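Putative NADH dehydrogenase/NAD(P)H nitroreductase (PDB 3M5K) binds flavin mononucleotide at its dimer interface and is probably an FMN-dependent oxidoreductase of the nitroreductase family. Local coordinates at residues L34-S44 with D97-A108. Numbering follows the deposited sequence. Where two conformers were deposited one is given.
With FMN (flavin mononucleotide), chain E.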
loop_
_atom_site.group_PDB
_atom_site.type_symbol
_atom_site.label_atom_id
_atom_site.label_comp_id
_atom_site.label_asym_id
_atom_site.label_seq_id
_atom_site.Cartn_x
_atom_site.Cartn_y
_atom_site.Cartn_z
ATOM N N LEU A 34 -4.343 -14.373 -2.693
ATOM C CA LEU A 34 -3.402 -13.389 -2.180
ATOM C C LEU A 34 -2.777 -12.601 -3.323
ATOM O O LEU A 34 -2.680 -11.368 -3.258
ATOM C CB LEU A 34 -2.297 -14.047 -1.313
ATOM C CG LEU A 34 -2.687 -14.672 0.049
ATOM C CD1 LEU A 34 -1.404 -15.300 0.673
ATOM C CD2 LEU A 34 -3.306 -13.659 1.007
ATOM N N ILE A 35 -2.405 -13.330 -4.372
ATOM C CA ILE A 35 -1.791 -12.756 -5.566
ATOM C C ILE A 35 -2.815 -11.868 -6.285
ATOM O O ILE A 35 -2.545 -10.726 -6.621
ATOM C CB ILE A 35 -1.316 -13.865 -6.541
ATOM C CG1 ILE A 35 -0.275 -14.783 -5.868
ATOM C CG2 ILE A 35 -0.746 -13.247 -7.834
ATOM C CD1 ILE A 35 0.877 -14.025 -5.190
ATOM N N ARG A 36 -3.989 -12.421 -6.529
ATOM C CA ARG A 36 -5.070 -11.677 -7.194
ATOM C C ARG A 36 -5.403 -10.378 -6.452
ATOM O O ARG A 36 -5.689 -9.353 -7.075
ATOM C CB ARG A 36 -6.309 -12.571 -7.297
ATOM C CG ARG A 36 -7.455 -12.055 -8.164
ATOM C CD ARG A 36 -8.607 -13.091 -8.209
ATOM N NE ARG A 36 -8.362 -14.222 -9.126
ATOM C CZ ARG A 36 -8.528 -14.175 -10.452
ATOM N NH1 ARG A 36 -8.914 -13.052 -11.043
ATOM N NH2 ARG A 36 -8.279 -15.255 -11.201
ATOM N N ALA A 37 -5.385 -10.430 -5.121
ATOM C CA ALA A 37 -5.560 -9.229 -4.301
ATOM C C ALA A 37 -4.473 -8.211 -4.599
ATOM O O ALA A 37 -4.765 -7.058 -4.872
ATOM C CB ALA A 37 -5.594 -9.604 -2.778
ATOM N N GLY A 38 -3.209 -8.632 -4.568
ATOM C CA GLY A 38 -2.104 -7.739 -4.934
ATOM C C GLY A 38 -2.236 -7.077 -6.287
ATOM O O GLY A 38 -2.002 -5.880 -6.439
HETATM N N MSE A 39 -2.648 -7.874 -7.272
HETATM C CA MSE A 39 -2.777 -7.421 -8.654
HETATM C C MSE A 39 -3.901 -6.396 -8.835
HETATM O O MSE A 39 -3.899 -5.667 -9.825
HETATM C CB MSE A 39 -3.037 -8.616 -9.575
HETATM C CG MSE A 39 -1.929 -9.637 -9.560
HETATM SE SE MSE A 39 -2.267 -11.174 -10.637
HETATM C CE MSE A 39 -0.360 -11.692 -10.833
ATOM N N ALA A 40 -4.822 -6.330 -7.868
ATOM C CA ALA A 40 -5.936 -5.356 -7.891
ATOM C C ALA A 40 -5.532 -3.932 -7.441
ATOM O O ALA A 40 -6.343 -3.002 -7.457
ATOM C CB ALA A 40 -7.111 -5.866 -7.074
ATOM N N ALA A 41 -4.282 -3.744 -7.032
ATOM C CA ALA A 41 -3.787 -2.421 -6.615
ATOM C C ALA A 41 -3.978 -1.369 -7.691
ATOM O O ALA A 41 -4.026 -1.689 -8.897
ATOM C CB ALA A 41 -2.288 -2.491 -6.246
ATOM N N PRO A 42 -4.035 -0.097 -7.260
ATOM C CA PRO A 42 -3.928 0.984 -8.230
ATOM C C PRO A 42 -2.485 1.021 -8.767
ATOM O O PRO A 42 -1.588 0.456 -8.147
ATOM C CB PRO A 42 -4.201 2.235 -7.401
ATOM C CG PRO A 42 -3.739 1.865 -6.013
ATOM C CD PRO A 42 -4.100 0.402 -5.880
ATOM N N SER A 43 -2.269 1.723 -9.875
ATOM C CA SER A 43 -0.984 1.730 -10.555
ATOM C C SER A 43 -0.830 3.021 -11.340
ATOM O O SER A 43 -1.706 3.388 -12.122
ATOM C CB SER A 43 -0.915 0.501 -11.527
ATOM O OG SER A 43 0.243 0.533 -12.322
ATOM N N SER A 44 0.279 3.709 -11.150
ATOM C CA SER A 44 0.570 4.918 -11.906
ATOM C C SER A 44 0.536 4.647 -13.419
ATOM O O SER A 44 1.247 3.760 -13.922
ATOM C CB SER A 44 1.930 5.468 -11.500
ATOM O OG SER A 44 2.254 6.566 -12.322
ATOM N N ASP A 97 3.334 1.556 -6.526
ATOM C CA ASP A 97 2.407 0.536 -6.980
ATOM C C ASP A 97 2.599 -0.753 -6.203
ATOM O O ASP A 97 1.625 -1.397 -5.772
ATOM C CB ASP A 97 2.603 0.189 -8.456
ATOM C CG ASP A 97 2.318 1.352 -9.432
ATOM O OD1 ASP A 97 2.024 2.517 -9.050
ATOM O OD2 ASP A 97 2.419 1.060 -10.635
ATOM N N CYS A 98 3.860 -1.190 -6.075
ATOM C CA CYS A 98 4.137 -2.471 -5.436
ATOM C C CYS A 98 3.938 -2.456 -3.928
ATOM O O CYS A 98 3.640 -3.491 -3.322
ATOM C CB CYS A 98 5.554 -2.967 -5.793
ATOM S SG CYS A 98 5.781 -3.413 -7.526
ATOM N N SER A 99 4.071 -1.281 -3.315
ATOM C CA SER A 99 3.726 -1.117 -1.907
ATOM C C SER A 99 2.208 -1.223 -1.698
ATOM O O SER A 99 1.753 -1.857 -0.762
ATOM C CB SER A 99 4.258 0.233 -1.377
ATOM O OG SER A 99 5.690 0.280 -1.283
ATOM N N ALA A 100 1.425 -0.624 -2.593
ATOM C CA ALA A 100 -0.044 -0.773 -2.577
ATOM C C ALA A 100 -0.464 -2.241 -2.813
ATOM O O ALA A 100 -1.339 -2.763 -2.147
ATOM C CB ALA A 100 -0.695 0.150 -3.598
ATOM N N ALA A 101 0.172 -2.911 -3.767
ATOM C CA ALA A 101 -0.064 -4.332 -4.002
ATOM C C ALA A 101 0.218 -5.162 -2.753
ATOM O O ALA A 101 -0.574 -6.062 -2.379
ATOM C CB ALA A 101 0.819 -4.807 -5.189
ATOM N N SER A 102 1.370 -4.878 -2.131
ATOM C CA SER A 102 1.773 -5.549 -0.895
ATOM C C SER A 102 0.713 -5.418 0.187
ATOM O O SER A 102 0.369 -6.405 0.850
ATOM C CB SER A 102 3.157 -5.059 -0.443
ATOM O OG SER A 102 4.141 -5.484 -1.376
ATOM N N GLN A 103 0.208 -4.194 0.398
ATOM C CA GLN A 103 -0.823 -3.953 1.389
ATOM C C GLN A 103 -2.122 -4.709 1.103
ATOM O O GLN A 103 -2.697 -5.292 2.028
ATOM C CB GLN A 103 -1.067 -2.423 1.577
ATOM C CG GLN A 103 -2.022 -2.042 2.749
ATOM C CD GLN A 103 -1.567 -2.589 4.073
ATOM O OE1 GLN A 103 -0.389 -2.944 4.239
ATOM N NE2 GLN A 103 -2.480 -2.655 5.035
ATOM N N ASN A 104 -2.559 -4.747 -0.166
ATOM C CA ASN A 104 -3.696 -5.614 -0.540
ATOM C C ASN A 104 -3.471 -7.084 -0.133
ATOM O O ASN A 104 -4.392 -7.765 0.359
ATOM C CB ASN A 104 -3.980 -5.589 -2.036
ATOM C CG ASN A 104 -4.829 -4.409 -2.491
ATOM O OD1 ASN A 104 -5.257 -3.577 -1.688
ATOM N ND2 ASN A 104 -5.017 -4.312 -3.821
ATOM N N LEU A 105 -2.239 -7.555 -0.347
ATOM C CA LEU A 105 -1.883 -8.964 -0.096
ATOM C C LEU A 105 -1.972 -9.236 1.405
ATOM O O LEU A 105 -2.570 -10.238 1.837
ATOM C CB LEU A 105 -0.507 -9.298 -0.668
ATOM C CG LEU A 105 -0.064 -10.756 -0.641
ATOM C CD1 LEU A 105 0.866 -10.970 -1.838
ATOM C CD2 LEU A 105 0.584 -11.175 0.700
ATOM N N LEU A 106 -1.439 -8.330 2.211
ATOM C CA LEU A 106 -1.466 -8.496 3.665
ATOM C C LEU A 106 -2.898 -8.491 4.210
ATOM O O LEU A 106 -3.231 -9.242 5.144
ATOM C CB LEU A 106 -0.639 -7.392 4.339
ATOM C CG LEU A 106 0.900 -7.346 4.136
ATOM C CD1 LEU A 106 1.460 -6.161 4.930
ATOM C CD2 LEU A 106 1.630 -8.671 4.537
ATOM N N LEU A 107 -3.756 -7.624 3.646
ATOM C CA LEU A 107 -5.152 -7.564 4.067
ATOM C C LEU A 107 -5.895 -8.818 3.647
ATOM O O LEU A 107 -6.709 -9.375 4.423
ATOM C CB LEU A 107 -5.817 -6.305 3.490
ATOM C CG LEU A 107 -5.344 -4.945 4.060
ATOM C CD1 LEU A 107 -5.990 -3.773 3.284
ATOM C CD2 LEU A 107 -5.628 -4.846 5.605
ATOM N N ALA A 108 -5.654 -9.260 2.404
ATOM C CA ALA A 108 -6.205 -10.525 1.915
ATOM C C ALA A 108 -5.859 -11.671 2.870
ATOM O O ALA A 108 -6.732 -12.457 3.242
ATOM C CB ALA A 108 -5.749 -10.820 0.491
HETATM N N1 FMN E . -4.766 8.914 -11.349
HETATM C C2 FMN E . -4.987 10.242 -11.724
HETATM O O2 FMN E . -6.067 10.591 -12.229
HETATM N N3 FMN E . -3.986 11.166 -11.593
HETATM C C4 FMN E . -2.746 10.823 -11.091
HETATM O O4 FMN E . -1.893 11.713 -10.991
HETATM C C4A FMN E . -2.512 9.475 -10.722
HETATM N N5 FMN E . -1.257 9.038 -10.273
HETATM C C5A FMN E . -1.135 7.800 -9.699
HETATM C C6 FMN E . 0.062 7.469 -9.080
HETATM C C7 FMN E . 0.203 6.257 -8.417
HETATM C C7M FMN E . 1.516 5.908 -7.741
HETATM C C8 FMN E . -0.861 5.350 -8.391
HETATM C C8M FMN E . -0.710 4.039 -7.644
HETATM C C9 FMN E . -2.068 5.690 -9.019
HETATM C C9A FMN E . -2.218 6.908 -9.696
HETATM N N10 FMN E . -3.400 7.244 -10.387
HETATM C C10 FMN E . -3.551 8.535 -10.844
HETATM C "C1'" FMN E . -4.522 6.252 -10.525
HETATM C "C2'" FMN E . -4.232 5.253 -11.675
HETATM O "O2'" FMN E . -4.394 5.880 -12.952
HETATM C "C3'" FMN E . -5.103 4.004 -11.520
HETATM O "O3'" FMN E . -4.822 3.365 -10.294
HETATM C "C4'" FMN E . -4.974 3.019 -12.683
HETATM O "O4'" FMN E . -5.513 3.610 -13.852
HETATM C "C5'" FMN E . -5.688 1.719 -12.387
HETATM O "O5'" FMN E . -7.088 2.006 -12.295
HETATM P P FMN E . -7.877 1.685 -10.966
HETATM O O1P FMN E . -7.852 0.199 -10.681
HETATM O O2P FMN E . -7.297 2.519 -9.824
HETATM O O3P FMN E . -9.326 2.143 -11.283
HETATM O O HOH W 1 -7.481 -2.804 -4.933
HETATM O O HOH W 2 3.302 2.440 -12.706
#
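The flavin-binding loop 40-44 of this nitroreductase-family fold runs on from helix 28-39, and both pack against helix 94-111, where Ser43 and Ser44 meet Asp97. The carboxylate of Asp97 takes two bonds from the loop: Ser44 N reaches OD1 on the syn side at 3.0 Å, nearly straight (170°), while Ser43 OG comes from above the carboxylate plane to OD2 at 2.8 Å. A water that also donates to Ser44 O adds a third at OD2. With CG beside its own backbone N (chi1 -64°), Asp97 extends to the loop. Ser43 N donates to FMN O3' at 3.1 Å. Replacing Asp97 with an alanine is likely to leave Ser44 N and the Ser43 hydroxyl without this acceptor and the loop freer to shift beside the flavin.

Farther along, the helices run roughly antiparallel (142°), with a closest axis approach of 7.3 Å. Gly38 CA lies 3.4 Å from Ala101 O, a CA-H...O contact. Asn104 ND2 donates to Ala37 O, reaching it from the face opposite Ala40 N; Asn104 OD1 accepts from Gln103 NE2 of the second subunit. Ala37 CB presses tightly on Ala108 CB (3.5 Å), beside which Leu34 lays CD2. Small residues thus allow the helices to approach closely, and one carboxylate ties the cofactor loop to helix 94-111, with Asn104 linking the pair to the dimer partner.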